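PDB 2ITM: xylulose kinase from Escherichia coli, which catalyses the ATP-dependent phosphorylation of D-xylulose to D-xylulose 5-phosphate and, less efficiently, of 1-deoxy-D-xylulose. Local coordinates for residues W49-K57 against E215-A223. Numbering follows the deposited sequence.
Sequences WQATDRAMK and EVAKAWGMA
W220 of helix 214-220 inserts its indole as a knob among W49, T52, D53 and M56 of helix 45-62; the short helical segments run at 45° to each other. The polar anchor is the indole N-H: W220 NE1 donates to D53 OD2 at 2.8 Å, with a moderately bent N-H...O angle of 148°. The acceptor lies near the ring plane and uses its anti lone pair. The other carboxylate oxygen, D53 OD1, takes K57 NZ at 2.9 Å on the syn side, a salt bridge within the same helix, so both oxygens are engaged. A water bridges the backbones by donating to M56 O and W220 O.

Apolar contacts cover the indole. M56 CB sits over the five-membered ring of W220, 3.8 Å from its centroid, while V216 CG1, from W220's own helix, lies over the rim of the opposite face. Bent at chi2 (-66°) and again at chi3, the M56 chain curls above the indole: SD stands over the six-membered ring as a distant Met-aromatic contact, and CE reaches W220 CE3 at 3.8 Å and M222 SD at 4.1 Å. W49 comes from the opposite direction, its CH2 3.8 Å from W220 CZ2, the two six-membered rings near parallel but barely overlapping. M160 of helix 152-161 also touches W220.

A leucine in place of W220 would probably leave D53 OD2 without its indole donor and open a gap beneath M56. The contact thus joins two helices of the actin-like N-terminal domain through one indole, covered by M56 on one face and by V216 of its own helix on the other, and oriented by a carboxylate whose charge K57 probably helps balance.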
ATOM      1  N   TRP A  49      -6.177  38.839  18.071  1.00 37.39           N
ATOM      2  CA  TRP A  49      -6.357  39.698  19.210  1.00 27.06           C
ATOM      3  C   TRP A  49      -7.576  39.274  19.999  1.00 33.26           C
ATOM      4  O   TRP A  49      -7.497  39.091  21.199  1.00 23.59           O
ATOM      5  CB  TRP A  49      -6.472  41.157  18.812  1.00 21.06           C
ATOM      6  CG  TRP A  49      -6.968  41.991  19.934  1.00 33.20           C
ATOM      7  CD1 TRP A  49      -8.216  42.486  20.091  1.00 39.97           C
ATOM      8  CD2 TRP A  49      -6.235  42.400  21.084  1.00 34.36           C
ATOM      9  NE1 TRP A  49      -8.305  43.196  21.256  1.00 33.17           N
ATOM     10  CE2 TRP A  49      -7.097  43.153  21.887  1.00 34.79           C
ATOM     11  CE3 TRP A  49      -4.928  42.203  21.521  1.00 25.09           C
ATOM     12  CZ2 TRP A  49      -6.699  43.706  23.084  1.00 42.36           C
ATOM     13  CZ3 TRP A  49      -4.544  42.753  22.678  1.00 22.89           C
ATOM     14  CH2 TRP A  49      -5.417  43.502  23.448  1.00 40.16           C
ATOM     15  N   GLN A  50      -8.700  39.124  19.316  1.00 30.02           N
ATOM     16  CA  GLN A  50      -9.927  38.747  19.987  1.00 29.61           C
ATOM     17  C   GLN A  50      -9.750  37.448  20.756  1.00 33.68           C
ATOM     18  O   GLN A  50     -10.243  37.308  21.861  1.00 34.54           O
ATOM     19  CB  GLN A  50     -11.100  38.657  19.007  1.00 33.36           C
ATOM     20  CG  GLN A  50     -11.441  39.968  18.301  1.00 50.49           C
ATOM     21  CD  GLN A  50     -11.768  41.095  19.255  1.00 53.94           C
ATOM     22  OE1 GLN A  50     -11.584  42.260  18.931  1.00 54.22           O
ATOM     23  NE2 GLN A  50     -12.251  40.751  20.431  1.00 41.80           N
ATOM     24  N   ALA A  51      -9.032  36.506  20.171  1.00 26.02           N
ATOM     25  CA  ALA A  51      -8.750  35.262  20.850  1.00 29.38           C
ATOM     26  C   ALA A  51      -7.909  35.458  22.089  1.00 24.71           C
ATOM     27  O   ALA A  51      -8.177  34.858  23.116  1.00 31.97           O
ATOM     28  CB  ALA A  51      -8.106  34.274  19.928  1.00 34.14           C
ATOM     29  N   THR A  52      -6.879  36.290  21.993  1.00 30.05           N
ATOM     30  CA  THR A  52      -5.988  36.539  23.110  1.00 19.06           C
ATOM     31  C   THR A  52      -6.706  37.280  24.234  1.00 38.70           C
ATOM     32  O   THR A  52      -6.516  36.974  25.398  1.00 32.17           O
ATOM     33  CB  THR A  52      -4.758  37.344  22.674  1.00 31.72           C
ATOM     34  OG1 THR A  52      -4.032  36.639  21.669  1.00 27.67           O
ATOM     35  CG2 THR A  52      -3.776  37.456  23.811  1.00 20.28           C
ATOM     36  N   ASP A  53      -7.521  38.260  23.868  1.00 22.66           N
ATOM     37  CA  ASP A  53      -8.337  38.987  24.827  1.00 36.67           C
ATOM     38  C   ASP A  53      -9.256  38.074  25.633  1.00 23.33           C
ATOM     39  O   ASP A  53      -9.199  38.038  26.839  1.00 31.15           O
ATOM     40  CB  ASP A  53      -9.153  40.062  24.112  1.00 41.50           C
ATOM     41  CG  ASP A  53      -9.784  41.060  25.066  1.00 56.66           C
ATOM     42  OD1 ASP A  53     -10.957  41.384  24.861  1.00 32.24           O
ATOM     43  OD2 ASP A  53      -9.185  41.578  26.021  1.00 35.62           O
ATOM     44  N   ARG A  54     -10.094  37.338  24.931  1.00 37.52           N
ATOM     45  CA  ARG A  54     -10.899  36.276  25.499  1.00 35.96           C
ATOM     46  C   ARG A  54     -10.152  35.414  26.501  1.00 37.25           C
ATOM     47  O   ARG A  54     -10.582  35.237  27.625  1.00 39.98           O
ATOM     48  CB  ARG A  54     -11.422  35.403  24.370  1.00 34.94           C
ATOM     49  CG  ARG A  54     -12.589  34.539  24.724  1.00 54.14           C
ATOM     50  CD  ARG A  54     -13.397  34.093  23.517  1.00 69.41           C
ATOM     51  NE  ARG A  54     -14.079  32.816  23.724  1.00 90.31           N
ATOM     52  CZ  ARG A  54     -14.899  32.259  22.846  1.00 91.67           C
ATOM     53  NH1 ARG A  54     -15.144  32.863  21.694  1.00100.86           N
ATOM     54  NH2 ARG A  54     -15.477  31.099  23.112  1.00 61.96           N
ATOM     55  N   ALA A  55      -9.032  34.865  26.062  1.00 30.07           N
ATOM     56  CA  ALA A  55      -8.250  33.953  26.867  1.00 36.44           C
ATOM     57  C   ALA A  55      -7.753  34.581  28.160  1.00 29.77           C
ATOM     58  O   ALA A  55      -7.778  33.965  29.203  1.00 24.90           O
ATOM     59  CB  ALA A  55      -7.102  33.413  26.067  1.00 34.39           C
ATOM     60  N   MET A  56      -7.279  35.810  28.066  1.00 32.12           N
ATOM     61  CA  MET A  56      -6.707  36.490  29.204  1.00 29.45           C
ATOM     62  C   MET A  56      -7.808  36.882  30.174  1.00 33.24           C
ATOM     63  O   MET A  56      -7.606  36.928  31.371  1.00 31.16           O
ATOM     64  CB  MET A  56      -5.947  37.731  28.754  1.00 26.14           C
ATOM     65  CG  MET A  56      -4.636  37.452  28.041  1.00 23.07           C
ATOM     66  SD  MET A  56      -3.417  36.695  29.093  1.00 24.21           S
ATOM     67  CE  MET A  56      -3.063  38.094  30.098  1.00 28.02           C
ATOM     68  N   LYS A  57      -8.973  37.179  29.634  1.00 30.50           N
ATOM     69  CA  LYS A  57     -10.132  37.465  30.450  1.00 35.21           C
ATOM     70  C   LYS A  57     -10.609  36.222  31.179  1.00 33.09           C
ATOM     71  O   LYS A  57     -10.920  36.271  32.352  1.00 30.28           O
ATOM     72  CB  LYS A  57     -11.243  38.092  29.612  1.00 34.39           C
ATOM     73  CG  LYS A  57     -11.100  39.589  29.472  1.00 36.92           C
ATOM     74  CD  LYS A  57     -11.900  40.170  28.328  1.00 31.48           C
ATOM     75  CE  LYS A  57     -11.665  41.655  28.237  1.00 29.06           C
ATOM     76  NZ  LYS A  57     -12.418  42.285  27.156  1.00 46.03           N
ATOM     77  N   GLU A 215      -5.084  50.908  28.743  1.00 33.13           N
ATOM     78  CA  GLU A 215      -6.379  50.373  28.370  1.00 32.19           C
ATOM     79  C   GLU A 215      -6.361  48.853  28.371  1.00 38.05           C
ATOM     80  O   GLU A 215      -7.292  48.224  28.823  1.00 28.61           O
ATOM     81  CB  GLU A 215      -6.816  50.908  27.009  1.00 43.14           C
ATOM     82  CG  GLU A 215      -6.955  52.420  26.939  1.00 38.85           C
ATOM     83  CD  GLU A 215      -5.628  53.133  26.737  1.00 57.87           C
ATOM     84  OE1 GLU A 215      -4.658  52.476  26.350  1.00 32.49           O
ATOM     85  OE2 GLU A 215      -5.562  54.361  26.998  1.00 50.72           O
ATOM     86  N   VAL A 216      -5.283  48.280  27.851  1.00 30.43           N
ATOM     87  CA  VAL A 216      -5.103  46.835  27.826  1.00 35.72           C
ATOM     88  C   VAL A 216      -4.910  46.239  29.226  1.00 30.76           C
ATOM     89  O   VAL A 216      -5.569  45.283  29.588  1.00 24.08           O
ATOM     90  CB  VAL A 216      -3.945  46.424  26.885  1.00 32.48           C
ATOM     91  CG1 VAL A 216      -3.715  44.950  26.935  1.00 32.04           C
ATOM     92  CG2 VAL A 216      -4.218  46.860  25.466  1.00 27.14           C
ATOM     93  N   ALA A 217      -4.004  46.819  29.996  1.00 29.20           N
ATOM     94  CA  ALA A 217      -3.781  46.400  31.367  1.00 31.09           C
ATOM     95  C   ALA A 217      -5.088  46.368  32.144  1.00 42.98           C
ATOM     96  O   ALA A 217      -5.437  45.367  32.738  1.00 31.98           O
ATOM     97  CB  ALA A 217      -2.801  47.304  32.034  1.00 32.09           C
ATOM     98  N   LYS A 218      -5.818  47.474  32.103  1.00 35.51           N
ATOM     99  CA  LYS A 218      -7.104  47.567  32.769  1.00 49.79           C
ATOM    100  C   LYS A 218      -8.113  46.507  32.348  1.00 41.31           C
ATOM    101  O   LYS A 218      -8.719  45.854  33.183  1.00 42.98           O
ATOM    102  CB  LYS A 218      -7.691  48.972  32.647  1.00 54.60           C
ATOM    103  CG  LYS A 218      -8.946  49.173  33.475  1.00 60.25           C
ATOM    104  CD  LYS A 218      -9.942  50.059  32.768  1.00 72.33           C
ATOM    105  CE  LYS A 218     -11.185  50.266  33.593  1.00 80.33           C
ATOM    106  NZ  LYS A 218     -11.084  51.515  34.403  1.00 74.95           N
ATOM    107  N   ALA A 219      -8.281  46.335  31.050  1.00 35.66           N
ATOM    108  CA  ALA A 219      -9.180  45.330  30.535  1.00 26.40           C
ATOM    109  C   ALA A 219      -8.872  43.934  31.048  1.00 35.36           C
ATOM    110  O   ALA A 219      -9.761  43.110  31.145  1.00 25.05           O
ATOM    111  CB  ALA A 219      -9.195  45.353  29.046  1.00 32.60           C
ATOM    112  N   TRP A 220      -7.606  43.682  31.369  1.00 34.35           N
ATOM    113  CA  TRP A 220      -7.133  42.343  31.697  1.00 38.33           C
ATOM    114  C   TRP A 220      -6.933  42.170  33.199  1.00 30.98           C
ATOM    115  O   TRP A 220      -6.570  41.111  33.669  1.00 35.97           O
ATOM    116  CB  TRP A 220      -5.830  42.032  30.955  1.00 39.29           C
ATOM    117  CG  TRP A 220      -5.983  41.707  29.490  1.00 32.61           C
ATOM    118  CD1 TRP A 220      -7.135  41.550  28.797  1.00 33.53           C
ATOM    119  CD2 TRP A 220      -4.930  41.502  28.552  1.00 34.58           C
ATOM    120  NE1 TRP A 220      -6.872  41.257  27.486  1.00 33.84           N
ATOM    121  CE2 TRP A 220      -5.519  41.227  27.310  1.00 38.22           C
ATOM    122  CE3 TRP A 220      -3.538  41.523  28.633  1.00 28.16           C
ATOM    123  CZ2 TRP A 220      -4.771  40.974  26.174  1.00 29.57           C
ATOM    124  CZ3 TRP A 220      -2.812  41.273  27.511  1.00 26.77           C
ATOM    125  CH2 TRP A 220      -3.420  41.000  26.301  1.00 28.53           C
ATOM    126  N   GLY A 221      -7.182  43.234  33.943  1.00 48.29           N
ATOM    127  CA  GLY A 221      -7.067  43.212  35.385  1.00 47.95           C
ATOM    128  C   GLY A 221      -5.633  43.084  35.837  1.00 42.95           C
ATOM    129  O   GLY A 221      -5.321  42.297  36.714  1.00 22.53           O
ATOM    130  N   MET A 222      -4.759  43.856  35.213  1.00 30.27           N
ATOM    131  CA  MET A 222      -3.373  43.854  35.610  1.00 42.98           C
ATOM    132  C   MET A 222      -2.711  45.217  35.556  1.00 40.95           C
ATOM    133  O   MET A 222      -3.265  46.159  35.019  1.00 44.50           O
ATOM    134  CB  MET A 222      -2.573  42.780  34.860  1.00 44.41           C
ATOM    135  CG  MET A 222      -2.600  42.859  33.358  1.00 44.81           C
ATOM    136  SD  MET A 222      -2.409  41.261  32.547  1.00 34.62           S
ATOM    137  CE  MET A 222      -0.716  40.935  32.981  1.00 23.44           C
ATOM    138  N   ALA A 223      -1.520  45.302  36.123  1.00 32.79           N
ATOM    139  CA  ALA A 223      -0.665  46.488  36.012  1.00 41.53           C
ATOM    140  C   ALA A 223      -0.101  46.670  34.606  1.00 32.03           C
ATOM    141  O   ALA A 223      -0.052  45.725  33.840  1.00 34.78           O
ATOM    142  CB  ALA A 223       0.448  46.417  37.022  1.00 18.00           C
TER
HETATM  143  O   HOH W   1      -8.250  39.218  32.967  1.00 38.38           O